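Local coordinates for glideosome-associated protein 50 (Plasmodium falciparum 3D7, PDB 3TGH) that is a component of the glideosome, the motor complex behind parasite gliding and host cell invasion, and probably anchors it to the inner membrane complex, at residues A[125-137]-A[147-161]. Sequence-based numbering, arbitrary orientation.
Sequences NYWYHYFTHFTVS and HKDLAAAFIFIDTWV
Strands 128-136 and 148-156 form an antiparallel beta hairpin at one margin of a mixed sheet in the metallophosphoesterase fold. Strand 128-136 is the outermost strand. Strand 148-156 pairs on its other side with strand 192-196. Backbone bonds run in pairs from Tyr128 with Phe156 to Phe134 with Leu150. A classic beta bulge ends the ladder, where His147 N and Lys148 N reach Val136 O from opposite faces of its carbonyl plane.

One face of the hairpin is strongly aromatic. The rings of Tyr128 and Phe156 form an offset stack, with centroids 4.5 Å apart and planes at 10°. Tyr128 CG sits between the backbone N and the carbonyl carbon (chi1 63°), which swings the ring back across the neighbouring strand. Phe156 CB also lies over that ring, and Tyr128 OH bonds to Thr78 O of the other sheet. Phe134 has the same first torsion and receives Leu150 CB over its ring face, 4.3 Å from the centroid. Between them, Thr132 CG2 meets the edge of the Phe154 ring.

On the face toward helix 169-189, Ala153 CB lies over the Phe131 ring, 3.6 Å from CE2. The Phe131 side chain also touches Ile189 of that helix. Nearer the exposed end, His133 ND1 donates to Asp149 OD1 at 3.0 Å. The bond is bent, and OD1 lies 28° out of the imidazole plane. Asp149 OD2 takes a weak bond from Thr135 OG1.

Past the strands, the chain approaches the metal region: Val161 O accepts from ND1 of the metal ligand His172. Asp158 OD1 accepts from Val161 N in an Asx motif. A water donates to both Tyr126 O, at 2.6 Å, and Asp158 OD2, at 2.8 Å.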
ATOM      1  N   ASN A 125       9.563  -9.651  -0.631  1.00 21.73           N
ATOM      2  CA  ASN A 125      10.664  -8.972   0.031  1.00 20.63           C
ATOM      3  C   ASN A 125      10.056  -7.774   0.762  1.00 20.74           C
ATOM      4  O   ASN A 125       8.876  -7.456   0.554  1.00 20.72           O
ATOM      5  CB  ASN A 125      11.722  -8.521  -0.979  1.00 22.44           C
ATOM      6  CG  ASN A 125      12.977  -7.956  -0.311  1.00 24.98           C
ATOM      7  OD1 ASN A 125      13.432  -8.468   0.708  1.00 24.13           O
ATOM      8  ND2 ASN A 125      13.520  -6.882  -0.879  1.00 26.54           N
ATOM      9  N   TYR A 126      10.846  -7.127   1.613  1.00 20.64           N
ATOM     10  CA  TYR A 126      10.376  -5.963   2.368  1.00 23.27           C
ATOM     11  C   TYR A 126      10.014  -4.796   1.439  1.00 22.24           C
ATOM     12  O   TYR A 126       9.176  -3.969   1.792  1.00 20.82           O
ATOM     13  CB  TYR A 126      11.422  -5.554   3.407  1.00 21.42           C
ATOM     14  CG  TYR A 126      11.727  -6.663   4.394  1.00 24.74           C
ATOM     15  CD1 TYR A 126      10.769  -7.073   5.321  1.00 24.38           C
ATOM     16  CD2 TYR A 126      12.940  -7.350   4.357  1.00 25.25           C
ATOM     17  CE1 TYR A 126      11.019  -8.113   6.206  1.00 27.52           C
ATOM     18  CE2 TYR A 126      13.200  -8.401   5.249  1.00 25.43           C
ATOM     19  CZ  TYR A 126      12.235  -8.769   6.171  1.00 27.41           C
ATOM     20  OH  TYR A 126      12.462  -9.798   7.060  1.00 25.88           O
ATOM     21  N   TRP A 127      10.647  -4.752   0.264  1.00 21.64           N
ATOM     22  CA  TRP A 127      10.298  -3.837  -0.810  1.00 21.29           C
ATOM     23  C   TRP A 127      10.266  -4.630  -2.118  1.00 21.29           C
ATOM     24  O   TRP A 127      11.053  -5.570  -2.305  1.00 22.97           O
ATOM     25  CB  TRP A 127      11.286  -2.664  -0.911  1.00 23.08           C
ATOM     26  CG  TRP A 127      12.687  -3.065  -1.274  1.00 23.43           C
ATOM     27  CD1 TRP A 127      13.251  -3.053  -2.509  1.00 23.44           C
ATOM     28  CD2 TRP A 127      13.687  -3.544  -0.375  1.00 23.15           C
ATOM     29  NE1 TRP A 127      14.556  -3.498  -2.437  1.00 24.51           N
ATOM     30  CE2 TRP A 127      14.842  -3.808  -1.132  1.00 22.37           C
ATOM     31  CE3 TRP A 127      13.720  -3.768   1.011  1.00 23.30           C
ATOM     32  CZ2 TRP A 127      16.016  -4.301  -0.559  1.00 23.75           C
ATOM     33  CZ3 TRP A 127      14.881  -4.259   1.581  1.00 23.83           C
ATOM     34  CH2 TRP A 127      16.017  -4.518   0.798  1.00 23.39           C
ATOM     35  N   TYR A 128       9.362  -4.255  -3.015  1.00 19.96           N
ATOM     36  CA  TYR A 128       9.161  -4.994  -4.272  1.00 20.79           C
ATOM     37  C   TYR A 128       8.241  -4.208  -5.214  1.00 21.25           C
ATOM     38  O   TYR A 128       7.890  -3.052  -4.943  1.00 21.59           O
ATOM     39  CB  TYR A 128       8.613  -6.416  -3.994  1.00 20.78           C
ATOM     40  CG  TYR A 128       7.243  -6.470  -3.331  1.00 19.61           C
ATOM     41  CD1 TYR A 128       7.110  -6.318  -1.956  1.00 21.33           C
ATOM     42  CD2 TYR A 128       6.085  -6.705  -4.084  1.00 20.32           C
ATOM     43  CE1 TYR A 128       5.876  -6.347  -1.344  1.00 19.57           C
ATOM     44  CE2 TYR A 128       4.833  -6.759  -3.481  1.00 21.02           C
ATOM     45  CZ  TYR A 128       4.734  -6.560  -2.105  1.00 20.94           C
ATOM     46  OH  TYR A 128       3.506  -6.616  -1.494  1.00 22.01           O
ATOM     47  N   HIS A 129       7.878  -4.813  -6.339  1.00 21.47           N
ATOM     48  CA  HIS A 129       6.997  -4.160  -7.311  1.00 21.39           C
ATOM     49  C   HIS A 129       6.080  -5.174  -7.950  1.00 24.17           C
ATOM     50  O   HIS A 129       6.356  -6.374  -7.916  1.00 24.30           O
ATOM     51  CB  HIS A 129       7.816  -3.463  -8.395  1.00 22.30           C
ATOM     52  CG  HIS A 129       8.861  -4.344  -8.997  1.00 23.18           C
ATOM     53  ND1 HIS A 129      10.173  -4.328  -8.581  1.00 26.02           N
ATOM     54  CD2 HIS A 129       8.776  -5.320  -9.935  1.00 27.18           C
ATOM     55  CE1 HIS A 129      10.861  -5.222  -9.266  1.00 26.78           C
ATOM     56  NE2 HIS A 129      10.038  -5.835 -10.099  1.00 27.00           N
ATOM     57  N   TYR A 130       4.999  -4.667  -8.531  1.00 25.25           N
ATOM     58  CA  TYR A 130       4.022  -5.461  -9.265  1.00 26.26           C
ATOM     59  C   TYR A 130       3.559  -4.606 -10.443  1.00 26.68           C
ATOM     60  O   TYR A 130       2.982  -3.537 -10.265  1.00 25.19           O
ATOM     61  CB  TYR A 130       2.849  -5.824  -8.352  1.00 27.86           C
ATOM     62  CG  TYR A 130       1.655  -6.441  -9.048  1.00 31.35           C
ATOM     63  CD1 TYR A 130       1.767  -7.646  -9.730  1.00 35.00           C
ATOM     64  CD2 TYR A 130       0.397  -5.830  -8.992  1.00 33.46           C
ATOM     65  CE1 TYR A 130       0.665  -8.222 -10.366  1.00 37.80           C
ATOM     66  CE2 TYR A 130      -0.710  -6.396  -9.622  1.00 35.30           C
ATOM     67  CZ  TYR A 130      -0.567  -7.589 -10.306  1.00 38.15           C
ATOM     68  OH  TYR A 130      -1.662  -8.149 -10.922  1.00 43.03           O
ATOM     69  N   PHE A 131       3.862  -5.063 -11.649  1.00 28.02           N
ATOM     70  CA  PHE A 131       3.468  -4.357 -12.859  1.00 28.91           C
ATOM     71  C   PHE A 131       2.345  -5.142 -13.494  1.00 31.40           C
ATOM     72  O   PHE A 131       2.437  -6.364 -13.624  1.00 30.52           O
ATOM     73  CB  PHE A 131       4.636  -4.273 -13.840  1.00 31.88           C
ATOM     74  CG  PHE A 131       5.617  -3.182 -13.532  1.00 31.34           C
ATOM     75  CD1 PHE A 131       6.436  -3.257 -12.415  1.00 34.60           C
ATOM     76  CD2 PHE A 131       5.747  -2.090 -14.379  1.00 32.82           C
ATOM     77  CE1 PHE A 131       7.346  -2.244 -12.130  1.00 34.67           C
ATOM     78  CE2 PHE A 131       6.660  -1.080 -14.104  1.00 32.43           C
ATOM     79  CZ  PHE A 131       7.462  -1.160 -12.983  1.00 35.14           C
ATOM     80  N   THR A 132       1.289  -4.445 -13.889  1.00 30.49           N
ATOM     81  CA  THR A 132       0.151  -5.084 -14.517  1.00 32.10           C
ATOM     82  C   THR A 132      -0.422  -4.184 -15.615  1.00 33.21           C
ATOM     83  O   THR A 132       0.113  -3.111 -15.899  1.00 29.83           O
ATOM     84  CB  THR A 132      -0.919  -5.467 -13.470  1.00 32.89           C
ATOM     85  OG1 THR A 132      -1.915  -6.298 -14.082  1.00 36.82           O
ATOM     86  CG2 THR A 132      -1.562  -4.220 -12.839  1.00 30.87           C
ATOM     87  N   HIS A 133      -1.487  -4.648 -16.253  1.00 35.55           N
ATOM     88  CA  HIS A 133      -2.106  -3.911 -17.346  1.00 37.24           C
ATOM     89  C   HIS A 133      -3.561  -4.322 -17.503  1.00 38.67           C
ATOM     90  O   HIS A 133      -3.968  -5.386 -17.029  1.00 39.45           O
ATOM     91  CB  HIS A 133      -1.356  -4.172 -18.651  1.00 38.33           C
ATOM     92  CG  HIS A 133      -1.344  -5.614 -19.055  1.00 40.96           C
ATOM     93  ND1 HIS A 133      -2.205  -6.127 -20.000  1.00 46.06           N
ATOM     94  CD2 HIS A 133      -0.596  -6.657 -18.623  1.00 43.65           C
ATOM     95  CE1 HIS A 133      -1.981  -7.421 -20.142  1.00 47.09           C
ATOM     96  NE2 HIS A 133      -1.010  -7.768 -19.318  1.00 45.71           N
ATOM     97  N   PHE A 134      -4.336  -3.467 -18.165  1.00 38.59           N
ATOM     98  CA  PHE A 134      -5.726  -3.776 -18.496  1.00 39.89           C
ATOM     99  C   PHE A 134      -6.123  -3.090 -19.799  1.00 41.82           C
ATOM    100  O   PHE A 134      -5.486  -2.122 -20.213  1.00 37.63           O
ATOM    101  CB  PHE A 134      -6.664  -3.386 -17.346  1.00 39.76           C
ATOM    102  CG  PHE A 134      -6.674  -1.911 -17.020  1.00 39.08           C
ATOM    103  CD1 PHE A 134      -7.677  -1.086 -17.513  1.00 41.83           C
ATOM    104  CD2 PHE A 134      -5.697  -1.354 -16.206  1.00 40.64           C
ATOM    105  CE1 PHE A 134      -7.701   0.275 -17.204  1.00 42.75           C
ATOM    106  CE2 PHE A 134      -5.714   0.010 -15.894  1.00 37.05           C
ATOM    107  CZ  PHE A 134      -6.712   0.819 -16.391  1.00 41.32           C
ATOM    108  N   THR A 135      -7.172  -3.610 -20.436  1.00 45.46           N
ATOM    109  CA  THR A 135      -7.634  -3.110 -21.733  1.00 50.48           C
ATOM    110  C   THR A 135      -8.740  -2.067 -21.564  1.00 52.99           C
ATOM    111  O   THR A 135      -9.582  -2.194 -20.680  1.00 54.12           O
ATOM    112  CB  THR A 135      -8.168  -4.261 -22.617  1.00 52.40           C
ATOM    113  OG1 THR A 135      -7.209  -5.327 -22.660  1.00 54.18           O
ATOM    114  CG2 THR A 135      -8.435  -3.774 -24.032  1.00 54.98           C
ATOM    115  N   VAL A 136      -8.725  -1.039 -22.411  1.00 56.56           N
ATOM    116  CA  VAL A 136      -9.772  -0.009 -22.426  1.00 60.17           C
ATOM    117  C   VAL A 136     -10.278   0.229 -23.852  1.00 64.97           C
ATOM    118  O   VAL A 136      -9.654  -0.215 -24.822  1.00 65.22           O
ATOM    119  CB  VAL A 136      -9.270   1.327 -21.840  1.00 59.70           C
ATOM    120  CG1 VAL A 136      -8.940   1.171 -20.365  1.00 59.39           C
ATOM    121  CG2 VAL A 136      -8.066   1.838 -22.615  1.00 60.63           C
ATOM    122  N   SER A 137     -11.405   0.934 -23.966  1.00 54.74           N
ATOM    123  CA  SER A 137     -12.027   1.237 -25.265  1.00 56.42           C
ATOM    124  C   SER A 137     -11.711   2.658 -25.728  1.00 58.48           C
ATOM    125  O   SER A 137     -10.938   3.378 -25.094  1.00 61.68           O
ATOM    126  CB  SER A 137     -13.546   1.057 -25.183  1.00 56.61           C
ATOM    127  OG  SER A 137     -13.888  -0.268 -24.800  1.00 56.62           O
ATOM    128  N   HIS A 147      -9.515  -1.956 -27.164  1.00 76.51           N
ATOM    129  CA  HIS A 147      -8.490  -1.958 -28.204  1.00 77.16           C
ATOM    130  C   HIS A 147      -7.144  -1.393 -27.723  1.00 74.38           C
ATOM    131  O   HIS A 147      -6.111  -1.626 -28.358  1.00 75.19           O
ATOM    132  CB  HIS A 147      -8.983  -1.181 -29.436  1.00 79.80           C
ATOM    133  CG  HIS A 147      -9.260   0.271 -29.175  1.00 83.14           C
ATOM    134  ND1 HIS A 147     -10.527   0.757 -28.927  1.00 84.97           N
ATOM    135  CD2 HIS A 147      -8.432   1.343 -29.136  1.00 85.15           C
ATOM    136  CE1 HIS A 147     -10.467   2.064 -28.741  1.00 86.03           C
ATOM    137  NE2 HIS A 147      -9.208   2.444 -28.860  1.00 85.89           N
ATOM    138  N   LYS A 148      -7.165  -0.664 -26.604  1.00 70.18           N
ATOM    139  CA  LYS A 148      -5.987   0.021 -26.061  1.00 66.41           C
ATOM    140  C   LYS A 148      -5.632  -0.528 -24.673  1.00 61.97           C
ATOM    141  O   LYS A 148      -6.519  -0.795 -23.865  1.00 60.70           O
ATOM    142  CB  LYS A 148      -6.280   1.522 -25.954  1.00 66.96           C
ATOM    143  CG  LYS A 148      -5.084   2.393 -25.585  1.00 68.28           C
ATOM    144  CD  LYS A 148      -5.526   3.808 -25.225  1.00 70.16           C
ATOM    145  CE  LYS A 148      -4.337   4.748 -25.044  1.00 71.25           C
ATOM    146  NZ  LYS A 148      -3.451   4.346 -23.914  1.00 71.03           N
ATOM    147  N   ASP A 149      -4.337  -0.675 -24.399  1.00 56.83           N
ATOM    148  CA  ASP A 149      -3.877  -1.208 -23.117  1.00 53.38           C
ATOM    149  C   ASP A 149      -3.248  -0.124 -22.247  1.00 47.57           C
ATOM    150  O   ASP A 149      -2.429   0.660 -22.725  1.00 46.23           O
ATOM    151  CB  ASP A 149      -2.880  -2.350 -23.330  1.00 55.68           C
ATOM    152  CG  ASP A 149      -3.536  -3.713 -23.254  1.00 59.44           C
ATOM    153  OD1 ASP A 149      -3.116  -4.531 -22.407  1.00 62.01           O
ATOM    154  OD2 ASP A 149      -4.485  -3.960 -24.028  1.00 61.84           O
ATOM    155  N   LEU A 150      -3.648  -0.084 -20.976  1.00 41.90           N
ATOM    156  CA  LEU A 150      -3.031   0.802 -19.987  1.00 38.21           C
ATOM    157  C   LEU A 150      -2.269  -0.034 -18.957  1.00 35.32           C
ATOM    158  O   LEU A 150      -2.739  -1.087 -18.547  1.00 36.37           O
ATOM    159  CB  LEU A 150      -4.087   1.674 -19.301  1.00 37.29           C
ATOM    160  CG  LEU A 150      -4.774   2.703 -20.199  1.00 39.26           C
ATOM    161  CD1 LEU A 150      -5.922   3.397 -19.471  1.00 41.17           C
ATOM    162  CD2 LEU A 150      -3.772   3.729 -20.722  1.00 39.34           C
ATOM    163  N   ALA A 151      -1.089   0.443 -18.566  1.00 32.76           N
ATOM    164  CA  ALA A 151      -0.201  -0.277 -17.661  1.00 29.51           C
ATOM    165  C   ALA A 151      -0.156   0.440 -16.321  1.00 28.90           C
ATOM    166  O   ALA A 151      -0.115   1.667 -16.283  1.00 30.06           O
ATOM    167  CB  ALA A 151       1.210  -0.364 -18.260  1.00 30.25           C
ATOM    168  N   ALA A 152      -0.161  -0.332 -15.234  1.00 27.50           N
ATOM    169  CA  ALA A 152      -0.093   0.203 -13.876  1.00 27.91           C
ATOM    170  C   ALA A 152       1.095  -0.405 -13.146  1.00 27.09           C
ATOM    171  O   ALA A 152       1.256  -1.632 -13.124  1.00 27.38           O
ATOM    172  CB  ALA A 152      -1.378  -0.096 -13.121  1.00 28.92           C
ATOM    173  N   ALA A 153       1.930   0.456 -12.564  1.00 23.56           N
ATOM    174  CA  ALA A 153       3.052   0.021 -11.753  1.00 24.75           C
ATOM    175  C   ALA A 153       2.729   0.259 -10.282  1.00 24.15           C
ATOM    176  O   ALA A 153       2.436   1.373  -9.890  1.00 25.97           O
ATOM    177  CB  ALA A 153       4.313   0.761 -12.146  1.00 25.39           C
ATOM    178  N   PHE A 154       2.765  -0.813  -9.499  1.00 20.89           N
ATOM    179  CA  PHE A 154       2.613  -0.757  -8.050  1.00 21.28           C
ATOM    180  C   PHE A 154       3.981  -0.985  -7.436  1.00 21.87           C
ATOM    181  O   PHE A 154       4.621  -2.011  -7.686  1.00 23.01           O
ATOM    182  CB  PHE A 154       1.617  -1.822  -7.586  1.00 20.59           C
ATOM    183  CG  PHE A 154       0.202  -1.519  -7.977  1.00 23.10           C
ATOM    184  CD1 PHE A 154      -0.274  -1.860  -9.226  1.00 24.76           C
ATOM    185  CD2 PHE A 154      -0.652  -0.859  -7.097  1.00 21.94           C
ATOM    186  CE1 PHE A 154      -1.588  -1.566  -9.591  1.00 26.59           C
ATOM    187  CE2 PHE A 154      -1.958  -0.562  -7.458  1.00 24.83           C
ATOM    188  CZ  PHE A 154      -2.425  -0.914  -8.702  1.00 25.13           C
ATOM    189  N   ILE A 155       4.451  -0.008  -6.663  1.00 21.25           N
ATOM    190  CA  ILE A 155       5.757  -0.079  -6.033  1.00 20.74           C
ATOM    191  C   ILE A 155       5.554  -0.110  -4.515  1.00 21.03           C
ATOM    192  O   ILE A 155       4.861   0.747  -3.939  1.00 21.30           O
ATOM    193  CB  ILE A 155       6.647   1.089  -6.462  1.00 22.02           C
ATOM    194  CG1 ILE A 155       6.946   0.973  -7.970  1.00 24.36           C
ATOM    195  CG2 ILE A 155       7.959   1.109  -5.656  1.00 21.25           C
ATOM    196  CD1 ILE A 155       7.443   2.269  -8.598  1.00 26.13           C
ATOM    197  N   PHE A 156       6.121  -1.126  -3.881  1.00 20.28           N
ATOM    198  CA  PHE A 156       5.938  -1.347  -2.448  1.00 20.06           C
ATOM    199  C   PHE A 156       7.237  -1.048  -1.728  1.00 21.00           C
ATOM    200  O   PHE A 156       8.282  -1.623  -2.042  1.00 20.79           O
ATOM    201  CB  PHE A 156       5.472  -2.781  -2.178  1.00 21.52           C
ATOM    202  CG  PHE A 156       4.148  -3.102  -2.806  1.00 21.70           C
ATOM    203  CD1 PHE A 156       4.077  -3.527  -4.131  1.00 18.92           C
ATOM    204  CD2 PHE A 156       2.964  -2.937  -2.091  1.00 20.97           C
ATOM    205  CE1 PHE A 156       2.840  -3.801  -4.730  1.00 20.95           C
ATOM    206  CE2 PHE A 156       1.740  -3.202  -2.675  1.00 21.60           C
ATOM    207  CZ  PHE A 156       1.677  -3.624  -4.011  1.00 21.27           C
ATOM    208  N   ILE A 157       7.173  -0.139  -0.757  1.00 21.94           N
ATOM    209  CA  ILE A 157       8.366   0.293  -0.027  1.00 21.73           C
ATOM    210  C   ILE A 157       8.260  -0.016   1.457  1.00 21.76           C
ATOM    211  O   ILE A 157       7.160  -0.097   2.011  1.00 22.15           O
ATOM    212  CB  ILE A 157       8.655   1.812  -0.222  1.00 22.76           C
ATOM    213  CG1 ILE A 157       7.494   2.682   0.250  1.00 23.86           C
ATOM    214  CG2 ILE A 157       8.936   2.120  -1.683  1.00 24.64           C
ATOM    215  CD1 ILE A 157       7.812   4.200   0.202  1.00 22.52           C
ATOM    216  N   ASP A 158       9.419  -0.205   2.082  1.00 21.74           N
ATOM    217  CA  ASP A 158       9.513  -0.326   3.517  1.00 21.09           C
ATOM    218  C   ASP A 158      10.097   0.971   4.038  1.00 22.74           C
ATOM    219  O   ASP A 158      11.299   1.217   3.913  1.00 23.21           O
ATOM    220  CB  ASP A 158      10.381  -1.500   3.939  1.00 22.18           C
ATOM    221  CG  ASP A 158      10.285  -1.757   5.426  1.00 23.46           C
ATOM    222  OD1 ASP A 158      10.566  -0.828   6.202  1.00 23.99           O
ATOM    223  OD2 ASP A 158       9.880  -2.857   5.821  1.00 23.12           O
ATOM    224  N   THR A 159       9.246   1.797   4.627  1.00 20.96           N
ATOM    225  CA  THR A 159       9.679   3.113   5.061  1.00 21.10           C
ATOM    226  C   THR A 159      10.610   3.084   6.279  1.00 23.04           C
ATOM    227  O   THR A 159      11.301   4.072   6.535  1.00 25.13           O
ATOM    228  CB  THR A 159       8.489   4.062   5.300  1.00 21.70           C
ATOM    229  OG1 THR A 159       7.513   3.438   6.134  1.00 22.64           O
ATOM    230  CG2 THR A 159       7.839   4.451   3.977  1.00 21.32           C
ATOM    231  N   TRP A 160      10.646   1.981   7.026  1.00 20.96           N
ATOM    232  CA  TRP A 160      11.605   1.873   8.117  1.00 21.93           C
ATOM    233  C   TRP A 160      12.997   1.533   7.588  1.00 23.00           C
ATOM    234  O   TRP A 160      13.992   2.117   8.027  1.00 23.86           O
ATOM    235  CB  TRP A 160      11.161   0.890   9.202  1.00 23.05           C
ATOM    236  CG  TRP A 160      12.061   0.992  10.378  1.00 22.50           C
ATOM    237  CD1 TRP A 160      12.278   2.113  11.141  1.00 26.31           C
ATOM    238  CD2 TRP A 160      12.920  -0.024  10.909  1.00 24.19           C
ATOM    239  NE1 TRP A 160      13.206   1.848  12.112  1.00 25.42           N
ATOM    240  CE2 TRP A 160      13.611   0.544  12.004  1.00 27.34           C
ATOM    241  CE3 TRP A 160      13.156  -1.364  10.588  1.00 23.82           C
ATOM    242  CZ2 TRP A 160      14.543  -0.171  12.756  1.00 25.48           C
ATOM    243  CZ3 TRP A 160      14.065  -2.082  11.350  1.00 26.14           C
ATOM    244  CH2 TRP A 160      14.748  -1.482  12.425  1.00 26.54           C
ATOM    245  N   VAL A 161      13.067   0.602   6.634  1.00 23.16           N
ATOM    246  CA  VAL A 161      14.336   0.298   5.947  1.00 22.91           C
ATOM    247  C   VAL A 161      14.961   1.542   5.308  1.00 22.73           C
ATOM    248  O   VAL A 161      16.184   1.715   5.345  1.00 21.88           O
ATOM    249  CB  VAL A 161      14.156  -0.788   4.868  1.00 22.89           C
ATOM    250  CG1 VAL A 161      15.455  -0.990   4.085  1.00 25.71           C
ATOM    251  CG2 VAL A 161      13.714  -2.097   5.506  1.00 25.92           C
TER
HETATM  252  O   HOH W   1       8.071  -4.251   4.170  1.00 17.22           O